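Local coordinates for putative cell surface protein (Streptococcus pyogenes, PDB 4OFQ) that probably serves as a cell-surface adhesin of the antigen I/II family, of which this fragment is the C-terminal beta-sandwich region with a bound calcium ion, at residues Ile20-Gly25 with Val302-Glu307; Gln169-Asp174 with Gly178-Ile183; Val197-Lys200 with Ser205-Ala208; His245-Tyr250 with Gly322-Glu327; Ala276-Thr281 with Gln296-Lys301. All blocks are in the same frame, centred on the assembly; numbering follows the deposited sequence.

How the contacts relate
Contact 2 lies in the first of the two antigen I/II family regions and contacts 3, 4 and 5 in the second, while contact 1 ties the two together. Contacts 2, 3 and 5 are nested within its loop, and the segments of contact 4 alternate with its own. Contacts 2 and 4 are the farthest apart, centres about 58 Å from each other on opposite sides of the chain's centre. Contacts 3 and 4, about 13 Å between centres, share the end of the second sandwich. Contact 5 is nested inside the loop closed by contact 4, touches it through Thr281 and Tyr250, and adjoins Val302-Glu307. Contact 1 thus joins the regions of an elongated molecule; the others each lie within one.

Contact 1 (Ile20-Gly25 with Val302-Glu307); sequences IVDDKG and VVRSSE
Asp22 and Arg304 carry the polar bridge between two loops that are far apart in sequence and belong to the two family regions of the chain. Each side is a type I beta turn, Asp22-Gly25 facing Val303-Ser306, and the nearest CA atoms, those of Asp22 and Arg304, are still 12.1 Å apart, so the long arginine does the reaching.

The salt bridge centres on one oxygen. Asp22 OD2 takes Arg304 NH1 at 2.9 Å on its anti lone pair and also a weak bond from NH2 of the same arginine at 3.1 Å. The carboxylate and guanidinium planes are 87° apart, and a single oxygen meets both nitrogens at the guanidinium edge. A bend at chi3 (-140°) in the otherwise extended arginine turns its end onto the aspartate. Asp23 OD1 lies near the guanidinium plane and adds a long salt bridge to Arg304 NH2 at 3.9 Å.

Hydrogen bonding within the first turn sets the acceptor. Asp22 OD1 receives Lys24 N at 2.8 Å, an Asx turn, and also the backbone N of Gln26, which leaves OD2 to face the arginine.

Lys24 NZ lies 3.8 Å from Arg304 NH2, and Asp233, with salt bridges to Lys24 NZ and Arg304 NE, probably balances the two positive charges.

Two cationic side chains are thus interleaved with three carboxylates in a network at the surface. With just 106 Å² buried between the segments, this junction of the two regions rests on charge pairing rather than apolar packing, and would probably be sensitive to ionic strength.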
# COMPACT_ATOMS: atom_id res chain seq x y z
N ILE A 20 6.04 -3.36 10.30
CA ILE A 20 6.02 -3.31 8.85
C ILE A 20 7.12 -2.33 8.46
O ILE A 20 7.32 -1.31 9.13
CB ILE A 20 4.63 -2.84 8.32
CG1 ILE A 20 4.64 -2.73 6.79
CG2 ILE A 20 4.21 -1.49 8.96
CD1 ILE A 20 3.28 -2.40 6.21
N VAL A 21 7.86 -2.65 7.40
CA VAL A 21 9.06 -1.88 7.08
C VAL A 21 9.07 -1.39 5.64
O VAL A 21 8.49 -2.03 4.75
CB VAL A 21 10.34 -2.70 7.34
CG1 VAL A 21 10.46 -3.06 8.82
CG2 VAL A 21 10.34 -3.97 6.49
N ASP A 22 9.71 -0.25 5.40
CA ASP A 22 9.79 0.25 4.03
C ASP A 22 10.98 -0.37 3.30
O ASP A 22 11.63 -1.28 3.83
CB ASP A 22 9.81 1.78 3.96
CG ASP A 22 11.05 2.40 4.58
OD1 ASP A 22 12.03 1.69 4.91
OD2 ASP A 22 11.04 3.64 4.75
N ASP A 23 11.27 0.17 2.12
CA ASP A 23 12.35 -0.34 1.27
C ASP A 23 13.74 -0.06 1.85
O ASP A 23 14.73 -0.60 1.37
CB ASP A 23 12.24 0.22 -0.16
CG ASP A 23 12.25 1.75 -0.21
OD1 ASP A 23 11.95 2.41 0.81
OD2 ASP A 23 12.56 2.30 -1.29
N LYS A 24 13.80 0.78 2.89
CA LYS A 24 15.05 1.02 3.60
C LYS A 24 15.07 0.40 5.01
O LYS A 24 15.93 0.75 5.82
CB LYS A 24 15.36 2.51 3.67
CG LYS A 24 15.42 3.18 2.31
CD LYS A 24 15.93 4.61 2.40
CE LYS A 24 15.36 5.47 1.28
NZ LYS A 24 13.87 5.54 1.35
N GLY A 25 14.14 -0.50 5.28
CA GLY A 25 14.09 -1.22 6.54
C GLY A 25 13.61 -0.39 7.73
O GLY A 25 13.77 -0.80 8.88
N VAL A 302 11.46 14.77 -3.14
CA VAL A 302 10.36 15.20 -2.27
C VAL A 302 10.40 14.39 -0.97
O VAL A 302 10.36 13.16 -1.01
CB VAL A 302 8.99 15.05 -2.98
CG1 VAL A 302 7.84 15.51 -2.07
CG2 VAL A 302 8.97 15.84 -4.27
N VAL A 303 10.48 15.06 0.17
CA VAL A 303 10.58 14.35 1.44
C VAL A 303 9.23 13.79 1.92
O VAL A 303 8.18 14.24 1.48
CB VAL A 303 11.24 15.22 2.53
CG1 VAL A 303 12.67 15.55 2.13
CG2 VAL A 303 10.45 16.50 2.77
N ARG A 304 9.26 12.80 2.81
CA ARG A 304 8.01 12.17 3.24
C ARG A 304 7.16 13.05 4.13
O ARG A 304 5.95 12.85 4.24
CB ARG A 304 8.28 10.85 3.96
CG ARG A 304 8.20 9.69 3.04
CD ARG A 304 8.41 8.40 3.77
NE ARG A 304 9.21 7.52 2.95
CZ ARG A 304 9.53 6.28 3.29
NH1 ARG A 304 9.10 5.77 4.44
NH2 ARG A 304 10.29 5.56 2.48
N SER A 305 7.79 14.03 4.78
CA SER A 305 7.05 14.95 5.62
C SER A 305 6.39 16.05 4.80
O SER A 305 5.80 16.98 5.37
CB SER A 305 7.97 15.56 6.67
OG SER A 305 9.13 16.06 6.04
N SER A 306 6.50 15.96 3.47
CA SER A 306 5.88 16.95 2.58
C SER A 306 4.77 16.35 1.73
O SER A 306 4.90 15.24 1.22
CB SER A 306 6.93 17.56 1.64
OG SER A 306 6.31 18.46 0.71
N GLU A 307 3.69 17.10 1.58
CA GLU A 307 2.66 16.72 0.61
C GLU A 307 3.20 16.90 -0.81
O GLU A 307 4.20 17.59 -1.00
CB GLU A 307 1.40 17.58 0.78
CG GLU A 307 0.68 17.37 2.09
CD GLU A 307 -0.71 18.00 2.10
OE1 GLU A 307 -0.86 19.12 1.56
OE2 GLU A 307 -1.65 17.37 2.64

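Contact 2 (Gln169-Asp174 with Gly178-Ile183); sequences QTYQID and GYYGNI
Strands Gln169-Asp174 and Gly178-Ile183 run antiparallel, their short axes 4.6 Å apart at closest and their directions 160° from one another. Gln172 and Tyr179 form a hydrogen-bonded pair, Gln172 N giving to Tyr179 O and Tyr179 N to Gln172 O at 2.8 Å. The neighbouring pairs Tyr171-Tyr180 and Ile173-Gly178 are non-hydrogen-bonded. Farther along, Gly181 N reaches Thr170 O at 3.0 Å, and beyond it a water links the strands, accepting from Thr170 N and donating to Asn182 O.

These are the arms of a beta hairpin within the mixed sheet of the first family region. Backbone bonds from Gln169, Tyr171 and Ile173 tie its first arm to strand 64-70, which carries the calcium ligand Asp69.

On the face shared by Tyr171 and Tyr180, the two side chains lie alongside each other and point the same way, yet their rings are turned 82° apart. The edge of Tyr171 addresses the face of Tyr180 in an offset edge-to-face pair with centroids 5.0 Å apart. Tyr180 OH is held beyond by Gly120 O. The Gln169 chain, with CG anti to its nitrogen (chi1 -173°) and fully extended, crosses the gap: NE2 donates to Gly181 O at 3.0 Å, while its amide carbon CD rests 3.5 Å from Ile183 CG1. On the face of Gln172 and Tyr179, Gln172 NE2 donates to the syn lone pair of Asp174 OD2 and also to Asp46 O; Tyr50 OH is a second partner of Asp174 OD2.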
# COMPACT_ATOMS: atom_id res chain seq x y z
N GLN A 169 -1.76 -8.80 12.94
CA GLN A 169 -1.41 -9.10 14.33
C GLN A 169 -0.93 -10.54 14.42
O GLN A 169 -1.51 -11.43 13.81
CB GLN A 169 -2.64 -8.89 15.23
CG GLN A 169 -2.35 -9.02 16.73
CD GLN A 169 -3.58 -8.83 17.59
OE1 GLN A 169 -4.70 -8.81 17.09
NE2 GLN A 169 -3.37 -8.70 18.89
N THR A 170 0.14 -10.77 15.16
CA THR A 170 0.56 -12.14 15.43
C THR A 170 0.17 -12.61 16.84
O THR A 170 -0.14 -11.82 17.72
CB THR A 170 2.07 -12.32 15.21
OG1 THR A 170 2.78 -11.53 16.17
CG2 THR A 170 2.44 -11.85 13.79
N TYR A 171 0.16 -13.93 17.00
CA TYR A 171 -0.06 -14.58 18.27
C TYR A 171 0.97 -15.70 18.36
O TYR A 171 1.45 -16.21 17.35
CB TYR A 171 -1.44 -15.21 18.32
CG TYR A 171 -2.59 -14.24 18.19
CD1 TYR A 171 -2.93 -13.41 19.24
CD2 TYR A 171 -3.36 -14.19 17.04
CE1 TYR A 171 -3.99 -12.54 19.14
CE2 TYR A 171 -4.42 -13.30 16.93
CZ TYR A 171 -4.73 -12.49 17.98
OH TYR A 171 -5.79 -11.61 17.90
N GLN A 172 1.26 -16.10 19.58
CA GLN A 172 2.23 -17.15 19.84
C GLN A 172 1.60 -18.09 20.86
O GLN A 172 1.05 -17.62 21.86
CB GLN A 172 3.46 -16.48 20.42
CG GLN A 172 4.62 -17.33 20.78
CD GLN A 172 5.79 -16.46 21.19
OE1 GLN A 172 6.05 -15.41 20.58
NE2 GLN A 172 6.51 -16.89 22.22
N ILE A 173 1.64 -19.40 20.60
CA ILE A 173 1.09 -20.36 21.55
C ILE A 173 2.18 -21.37 21.89
O ILE A 173 2.57 -22.19 21.05
CB ILE A 173 -0.15 -21.12 21.01
CG1 ILE A 173 -1.20 -20.13 20.48
CG2 ILE A 173 -0.74 -22.03 22.08
CD1 ILE A 173 -2.37 -20.82 19.77
N ASP A 174 2.67 -21.29 23.12
CA ASP A 174 3.77 -22.13 23.59
C ASP A 174 3.25 -23.01 24.71
O ASP A 174 2.65 -22.52 25.67
CB ASP A 174 4.91 -21.26 24.14
CG ASP A 174 5.30 -20.14 23.21
OD1 ASP A 174 5.31 -20.37 21.98
OD2 ASP A 174 5.62 -19.03 23.70
N GLY A 178 -1.30 -19.10 25.21
CA GLY A 178 -1.39 -18.06 24.19
C GLY A 178 -0.89 -16.68 24.62
O GLY A 178 -1.09 -16.26 25.76
N TYR A 179 -0.25 -15.98 23.69
CA TYR A 179 0.23 -14.62 23.93
C TYR A 179 -0.09 -13.72 22.74
O TYR A 179 -0.06 -14.17 21.61
CB TYR A 179 1.74 -14.63 24.22
CG TYR A 179 2.10 -15.49 25.40
CD1 TYR A 179 2.11 -14.97 26.69
CD2 TYR A 179 2.42 -16.84 25.23
CE1 TYR A 179 2.43 -15.76 27.78
CE2 TYR A 179 2.74 -17.64 26.33
CZ TYR A 179 2.74 -17.09 27.60
OH TYR A 179 3.06 -17.87 28.69
N TYR A 180 -0.40 -12.46 23.03
CA TYR A 180 -0.85 -11.48 22.04
C TYR A 180 0.29 -10.58 21.57
O TYR A 180 1.07 -10.08 22.38
CB TYR A 180 -1.92 -10.57 22.67
CG TYR A 180 -3.32 -11.15 22.71
CD1 TYR A 180 -4.26 -10.78 21.77
CD2 TYR A 180 -3.70 -12.05 23.70
CE1 TYR A 180 -5.55 -11.30 21.79
CE2 TYR A 180 -4.99 -12.57 23.74
CZ TYR A 180 -5.91 -12.19 22.77
OH TYR A 180 -7.18 -12.70 22.78
N GLY A 181 0.38 -10.36 20.26
CA GLY A 181 1.31 -9.40 19.70
C GLY A 181 0.62 -8.05 19.51
O GLY A 181 -0.58 -7.93 19.72
N ASN A 182 1.39 -7.03 19.14
CA ASN A 182 0.85 -5.71 18.84
C ASN A 182 0.08 -5.69 17.52
O ASN A 182 0.37 -6.46 16.60
CB ASN A 182 2.00 -4.71 18.75
CG ASN A 182 3.03 -5.10 17.72
OD1 ASN A 182 3.59 -6.20 17.78
ND2 ASN A 182 3.24 -4.24 16.73
N ILE A 183 -0.87 -4.77 17.40
CA ILE A 183 -1.59 -4.65 16.13
C ILE A 183 -0.93 -3.62 15.22
O ILE A 183 -0.92 -2.42 15.53
CB ILE A 183 -3.07 -4.28 16.36
CG1 ILE A 183 -3.75 -5.35 17.21
CG2 ILE A 183 -3.82 -4.13 15.04
CD1 ILE A 183 -5.12 -4.95 17.72
O HOH W 1 1.73 -8.79 16.24

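Contact 3 (Val197-Lys200 with Ser205-Ala208); sequences VFDK and SINA
Val197 and Ile206 make the heart of this contact, where the edge strand 194-198 of the second region's four-stranded sheet gives way to a loop that doubles back beside it. The single backbone link is nearly straight: Ile206 N donates to Val197 O at 2.9 Å with an angle of 169°. The CA of Ser205 approaches the same oxygen in a CA-H...O contact at 3.5 Å.

Around this bond the isoleucine folds over the strand's backbone. Its CG1 sits between the backbone N and the carbonyl carbon (chi1 61°), which carries CD1 over the Phe198-Asp199 peptide, 3.7 Å from Phe198 C. Val197 and Ile206 cross at about a right angle, and Val197 CG1 turns instead to the backbone of Asn207, whose N is 3.7 Å away. The Phe198 ring presents its edge to Ser205, with CD1 lying 3.5 Å from the serine N.

Farther out, Ser205 OG hydrogen-bonds Asp196 OD1 and weakly accepts from Asn207 N, bonds that link the loop to the strand and to itself. Asn207 OD1 in turn accepts from Thr343 N, pinning the loop to strand 342-345 of the other sheet, while Val197 packs against both that strand and strand 216-222. The loop therefore bridges the two sheets at one end of the sandwich. Beneath the isoleucine methyl, Asp199 N is buried without a hydrogen-bonding partner, 3.7 Å from Ile206 CD1.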
# COMPACT_ATOMS: atom_id res chain seq x y z
N VAL A 197 -13.85 21.01 -17.26
CA VAL A 197 -13.68 21.72 -18.52
C VAL A 197 -14.20 23.15 -18.33
O VAL A 197 -15.29 23.37 -17.80
CB VAL A 197 -14.37 21.00 -19.71
CG1 VAL A 197 -15.86 20.80 -19.46
CG2 VAL A 197 -14.13 21.77 -21.00
N PHE A 198 -13.38 24.11 -18.75
CA PHE A 198 -13.66 25.53 -18.56
C PHE A 198 -13.56 26.31 -19.85
O PHE A 198 -12.90 25.88 -20.80
CB PHE A 198 -12.62 26.13 -17.61
CG PHE A 198 -12.60 25.52 -16.26
CD1 PHE A 198 -13.58 25.82 -15.33
CD2 PHE A 198 -11.58 24.65 -15.88
CE1 PHE A 198 -13.56 25.26 -14.07
CE2 PHE A 198 -11.56 24.11 -14.62
CZ PHE A 198 -12.56 24.41 -13.71
N ASP A 199 -14.22 27.46 -19.85
CA ASP A 199 -14.07 28.48 -20.88
C ASP A 199 -12.67 29.08 -20.80
O ASP A 199 -12.05 29.42 -21.81
CB ASP A 199 -15.12 29.58 -20.66
CG ASP A 199 -15.31 29.93 -19.18
OD1 ASP A 199 -14.91 29.14 -18.30
OD2 ASP A 199 -15.89 31.00 -18.90
N LYS A 200 -12.17 29.20 -19.57
CA LYS A 200 -10.87 29.79 -19.30
C LYS A 200 -10.37 29.31 -17.96
O LYS A 200 -11.17 28.94 -17.10
CB LYS A 200 -10.95 31.32 -19.32
CG LYS A 200 -12.02 31.89 -18.41
CD LYS A 200 -12.40 33.30 -18.84
CE LYS A 200 -13.90 33.53 -18.71
NZ LYS A 200 -14.47 34.16 -19.94
N SER A 205 -17.02 26.17 -14.62
CA SER A 205 -17.19 24.92 -15.36
C SER A 205 -18.24 25.07 -16.45
O SER A 205 -19.26 25.75 -16.26
CB SER A 205 -17.60 23.80 -14.39
OG SER A 205 -17.89 22.60 -15.09
N ILE A 206 -17.98 24.46 -17.59
CA ILE A 206 -18.91 24.45 -18.71
C ILE A 206 -19.26 23.00 -19.09
O ILE A 206 -19.65 22.72 -20.22
CB ILE A 206 -18.34 25.21 -19.93
CG1 ILE A 206 -17.04 24.58 -20.43
CG2 ILE A 206 -18.14 26.70 -19.60
CD1 ILE A 206 -16.51 25.22 -21.72
N ASN A 207 -19.10 22.09 -18.14
CA ASN A 207 -19.48 20.69 -18.33
C ASN A 207 -20.94 20.62 -18.79
O ASN A 207 -21.82 21.22 -18.16
CB ASN A 207 -19.27 19.90 -17.04
CG ASN A 207 -19.54 18.40 -17.20
OD1 ASN A 207 -19.33 17.81 -18.27
ND2 ASN A 207 -20.00 17.77 -16.12
N ALA A 208 -21.15 19.92 -19.91
CA ALA A 208 -22.46 19.78 -20.56
C ALA A 208 -22.95 21.04 -21.28
O ALA A 208 -24.10 21.10 -21.73
CB ALA A 208 -23.53 19.25 -19.58

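Contact 4 (His245-Tyr250 with Gly322-Glu327); sequences HTHDLY and GDVANE
Val324 spreads its two methyls toward different partners: CG1 lies anti to the backbone N (chi1 -175°) and meets Asp248, while CG2, beside that nitrogen, meets His247. Both of those residues place CG anti to their carbonyl carbon, His247 at chi1 -68° and Asp248 at -82°, which turns both side chains toward the valine, one to each methyl. CG2 touches the root of the histidine, 3.5 Å from His247 CB, and approaches the imidazole obliquely. CG1 comes up against the carboxylate, 3.4 Å from Asp248 OD2, and lies almost as near to OD1. At the other end of the imidazole, His247 NE2 lies 4.0 Å from Gly322 CA, again an oblique approach.

Strands 248-257 and 323-332 belong to different sheets of the second region's beta sandwich, so the contact is made between the two sheets, near one end of the sandwich. Asn326, on the same strand as Val324, has its CG linked covalently to Lys195 NZ, an isopeptide crosslink between the sheets.

Asp248 is well supplied with polar partners. Its OD1 forms a salt bridge with Arg318, and OD2 accepts from Tyr219 OH. A water also donates to Asp248 OD2 at 2.8 Å and to Ala325 O at 3.0 Å, linking the two strands. The imidazole is held at both nitrogens: Thr246 OG1, in the ring plane, is hydrogen-bonded to His247 ND1 at 2.7 Å, and NE2 makes a weak hydrogen bond to Ala321 O.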
# COMPACT_ATOMS: atom_id res chain seq x y z
N HIS A 245 -9.21 13.99 -30.45
CA HIS A 245 -8.52 14.87 -31.39
C HIS A 245 -9.23 15.09 -32.74
O HIS A 245 -8.81 15.92 -33.54
CB HIS A 245 -7.06 14.46 -31.59
CG HIS A 245 -6.88 13.14 -32.29
ND1 HIS A 245 -7.72 12.07 -32.07
CD2 HIS A 245 -5.98 12.74 -33.21
CE1 HIS A 245 -7.33 11.05 -32.83
NE2 HIS A 245 -6.27 11.43 -33.52
N THR A 246 -10.32 14.36 -32.99
CA THR A 246 -11.19 14.69 -34.11
C THR A 246 -11.87 16.06 -33.89
O THR A 246 -12.23 16.74 -34.85
CB THR A 246 -12.30 13.65 -34.29
OG1 THR A 246 -12.92 13.40 -33.02
CG2 THR A 246 -11.72 12.34 -34.81
N HIS A 247 -12.04 16.44 -32.62
CA HIS A 247 -12.79 17.65 -32.28
C HIS A 247 -11.99 18.68 -31.47
O HIS A 247 -12.29 19.88 -31.49
CB HIS A 247 -14.05 17.29 -31.49
CG HIS A 247 -15.08 16.55 -32.29
ND1 HIS A 247 -14.92 15.24 -32.67
CD2 HIS A 247 -16.29 16.94 -32.76
CE1 HIS A 247 -15.98 14.85 -33.36
NE2 HIS A 247 -16.83 15.86 -33.43
N ASP A 248 -10.99 18.20 -30.74
CA ASP A 248 -10.19 19.05 -29.87
C ASP A 248 -8.77 19.09 -30.41
O ASP A 248 -8.12 18.06 -30.55
CB ASP A 248 -10.12 18.50 -28.45
CG ASP A 248 -11.33 18.85 -27.59
OD1 ASP A 248 -12.14 19.71 -27.99
OD2 ASP A 248 -11.47 18.23 -26.51
N LEU A 249 -8.29 20.29 -30.74
CA LEU A 249 -6.94 20.41 -31.24
C LEU A 249 -6.03 20.99 -30.15
O LEU A 249 -6.15 22.17 -29.80
CB LEU A 249 -6.92 21.27 -32.50
CG LEU A 249 -5.57 21.64 -33.12
CD1 LEU A 249 -4.91 20.43 -33.76
CD2 LEU A 249 -5.76 22.76 -34.13
N TYR A 250 -5.15 20.15 -29.62
CA TYR A 250 -4.18 20.56 -28.59
C TYR A 250 -3.42 21.83 -28.95
O TYR A 250 -2.91 21.97 -30.06
CB TYR A 250 -3.19 19.42 -28.31
CG TYR A 250 -2.13 19.74 -27.28
CD1 TYR A 250 -2.37 19.57 -25.92
CD2 TYR A 250 -0.87 20.17 -27.66
CE1 TYR A 250 -1.39 19.86 -24.98
CE2 TYR A 250 0.12 20.45 -26.73
CZ TYR A 250 -0.15 20.30 -25.39
OH TYR A 250 0.83 20.58 -24.47
N GLY A 322 -20.14 18.47 -32.92
CA GLY A 322 -20.47 17.17 -32.37
C GLY A 322 -20.37 17.18 -30.85
O GLY A 322 -20.18 18.23 -30.26
N ASP A 323 -20.51 16.01 -30.21
CA ASP A 323 -20.33 15.91 -28.76
C ASP A 323 -18.87 15.59 -28.52
O ASP A 323 -18.28 14.83 -29.29
CB ASP A 323 -21.21 14.80 -28.17
CG ASP A 323 -21.81 15.17 -26.80
OD1 ASP A 323 -22.24 16.32 -26.63
OD2 ASP A 323 -21.86 14.28 -25.90
N VAL A 324 -18.26 16.18 -27.50
CA VAL A 324 -16.83 16.01 -27.26
C VAL A 324 -16.61 15.66 -25.80
O VAL A 324 -16.95 16.44 -24.91
CB VAL A 324 -16.06 17.32 -27.59
CG1 VAL A 324 -14.56 17.11 -27.46
CG2 VAL A 324 -16.42 17.82 -28.99
N ALA A 325 -16.06 14.47 -25.56
CA ALA A 325 -15.83 13.98 -24.20
C ALA A 325 -14.35 14.06 -23.86
O ALA A 325 -13.51 14.07 -24.76
CB ALA A 325 -16.31 12.53 -24.05
N ASN A 326 -14.05 14.10 -22.56
CA ASN A 326 -12.69 13.94 -22.09
C ASN A 326 -12.64 13.25 -20.74
O ASN A 326 -13.56 13.37 -19.94
CB ASN A 326 -11.98 15.29 -21.99
CG ASN A 326 -10.47 15.14 -21.85
OD1 ASN A 326 -9.90 14.25 -22.47
N GLU A 327 -11.55 12.54 -20.47
CA GLU A 327 -11.31 11.95 -19.16
C GLU A 327 -9.80 11.86 -19.09
O GLU A 327 -9.13 11.97 -20.12
CB GLU A 327 -11.95 10.56 -19.01
CG GLU A 327 -11.29 9.49 -19.86
CD GLU A 327 -11.93 8.09 -19.75
OE1 GLU A 327 -12.70 7.81 -18.80
OE2 GLU A 327 -11.64 7.26 -20.64
O HOH W 2 -11.12 15.56 -25.70

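Contact 5 (Ala276-Thr281 with Gln296-Lys301); sequences AKYTET and QDFLAK
A short 3-10 turn leading into strand 279-284 meets the small helix 296-299 that follows strand 289-294, so the two segments lie at matching ends of a beta hairpin in the second region's sandwich. The contact is an aromatic stack between Tyr278 and Phe298. Their rings are offset but close to parallel, the planes 18° apart and the centroids separated by 4.1 Å. Phe298 CE1 sits over the centre of the tyrosine ring, and Tyr278 CG over that of the phenylalanine. Tyr278 CB joins in with a CH-pi contact, 3.8 Å from the Phe298 ring centroid and nearly on the ring normal.

Phe298 reaches out from its helix with CG anti to the backbone N (chi1 172°). Its side chain also touches Phe308, and Ile269 of strand 268-269 touches both stacked side chains. The opposite face of the tyrosine is covered by the aliphatic part of its sequence neighbour, Lys277 CG standing 3.8 Å above the ring plane. The tyrosine is thus sandwiched between a lysine chain and a phenylalanine. The turn beneath it is closed by Thr279, whose backbone N and hydroxyl both bind Ala276 O from the same face of its plane, the OG1 bond measuring 2.8 Å.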
# COMPACT_ATOMS: atom_id res chain seq x y z
N ALA A 276 6.74 23.13 -14.84
CA ALA A 276 7.14 22.62 -16.16
C ALA A 276 8.55 22.04 -16.21
O ALA A 276 8.77 20.99 -16.82
CB ALA A 276 6.98 23.68 -17.24
N LYS A 277 9.51 22.72 -15.58
CA LYS A 277 10.90 22.30 -15.69
C LYS A 277 11.19 20.96 -15.00
O LYS A 277 12.27 20.40 -15.17
CB LYS A 277 11.85 23.39 -15.17
CG LYS A 277 11.77 23.65 -13.66
CD LYS A 277 12.66 24.83 -13.31
CE LYS A 277 13.14 24.78 -11.88
NZ LYS A 277 14.21 25.79 -11.61
N TYR A 278 10.23 20.47 -14.22
CA TYR A 278 10.39 19.19 -13.54
C TYR A 278 9.64 18.09 -14.28
O TYR A 278 9.50 16.97 -13.78
CB TYR A 278 9.90 19.27 -12.10
CG TYR A 278 10.49 20.42 -11.32
CD1 TYR A 278 11.85 20.46 -11.03
CD2 TYR A 278 9.69 21.46 -10.86
CE1 TYR A 278 12.40 21.50 -10.31
CE2 TYR A 278 10.23 22.51 -10.14
CZ TYR A 278 11.59 22.52 -9.86
OH TYR A 278 12.14 23.57 -9.14
N THR A 279 9.13 18.41 -15.47
CA THR A 279 8.27 17.48 -16.19
C THR A 279 8.63 17.38 -17.67
O THR A 279 9.45 18.14 -18.19
CB THR A 279 6.79 17.89 -16.12
OG1 THR A 279 6.61 19.16 -16.77
CG2 THR A 279 6.32 17.99 -14.67
N GLU A 280 7.99 16.43 -18.33
CA GLU A 280 8.11 16.27 -19.78
C GLU A 280 6.71 16.08 -20.34
O GLU A 280 5.94 15.25 -19.86
CB GLU A 280 8.96 15.05 -20.13
CG GLU A 280 10.40 15.12 -19.66
CD GLU A 280 11.11 13.77 -19.75
OE1 GLU A 280 10.61 12.88 -20.48
OE2 GLU A 280 12.15 13.60 -19.08
N THR A 281 6.38 16.87 -21.35
CA THR A 281 5.09 16.75 -22.01
C THR A 281 5.30 16.08 -23.35
O THR A 281 6.21 16.44 -24.09
CB THR A 281 4.43 18.12 -22.21
OG1 THR A 281 4.06 18.68 -20.94
CG2 THR A 281 3.18 18.00 -23.10
N GLN A 296 11.67 11.45 -12.58
CA GLN A 296 11.98 10.66 -11.40
C GLN A 296 13.02 11.30 -10.47
O GLN A 296 12.89 11.22 -9.25
CB GLN A 296 12.45 9.25 -11.77
CG GLN A 296 11.40 8.38 -12.41
CD GLN A 296 11.79 6.92 -12.42
OE1 GLN A 296 12.67 6.50 -13.18
NE2 GLN A 296 11.14 6.13 -11.57
N ASP A 297 14.04 11.92 -11.05
CA ASP A 297 15.09 12.52 -10.23
C ASP A 297 14.55 13.68 -9.38
O ASP A 297 15.04 13.94 -8.28
CB ASP A 297 16.31 12.94 -11.07
CG ASP A 297 15.92 13.76 -12.28
OD1 ASP A 297 15.40 13.18 -13.26
OD2 ASP A 297 16.15 14.99 -12.25
N PHE A 298 13.53 14.36 -9.90
CA PHE A 298 12.81 15.36 -9.12
C PHE A 298 11.93 14.72 -8.05
O PHE A 298 12.02 15.07 -6.86
CB PHE A 298 11.94 16.25 -10.01
CG PHE A 298 11.04 17.18 -9.23
CD1 PHE A 298 11.55 18.27 -8.55
CD2 PHE A 298 9.68 16.93 -9.15
CE1 PHE A 298 10.73 19.11 -7.83
CE2 PHE A 298 8.85 17.77 -8.43
CZ PHE A 298 9.38 18.86 -7.76
N LEU A 299 11.09 13.77 -8.46
CA LEU A 299 10.21 13.08 -7.53
C LEU A 299 11.00 12.49 -6.37
O LEU A 299 10.53 12.49 -5.23
CB LEU A 299 9.42 11.98 -8.23
CG LEU A 299 8.39 12.48 -9.25
CD1 LEU A 299 7.72 11.31 -9.96
CD2 LEU A 299 7.39 13.39 -8.58
N ALA A 300 12.21 12.02 -6.65
CA ALA A 300 13.03 11.39 -5.63
C ALA A 300 13.48 12.36 -4.53
O ALA A 300 13.90 11.93 -3.45
CB ALA A 300 14.23 10.69 -6.26
N LYS A 301 13.37 13.66 -4.80
CA LYS A 301 13.81 14.67 -3.85
C LYS A 301 12.72 15.15 -2.89
O LYS A 301 13.01 15.88 -1.94
CB LYS A 301 14.42 15.87 -4.60
CG LYS A 301 15.67 15.51 -5.40
CD LYS A 301 16.19 16.71 -6.17
CE LYS A 301 17.56 16.44 -6.76
NZ LYS A 301 18.11 17.66 -7.42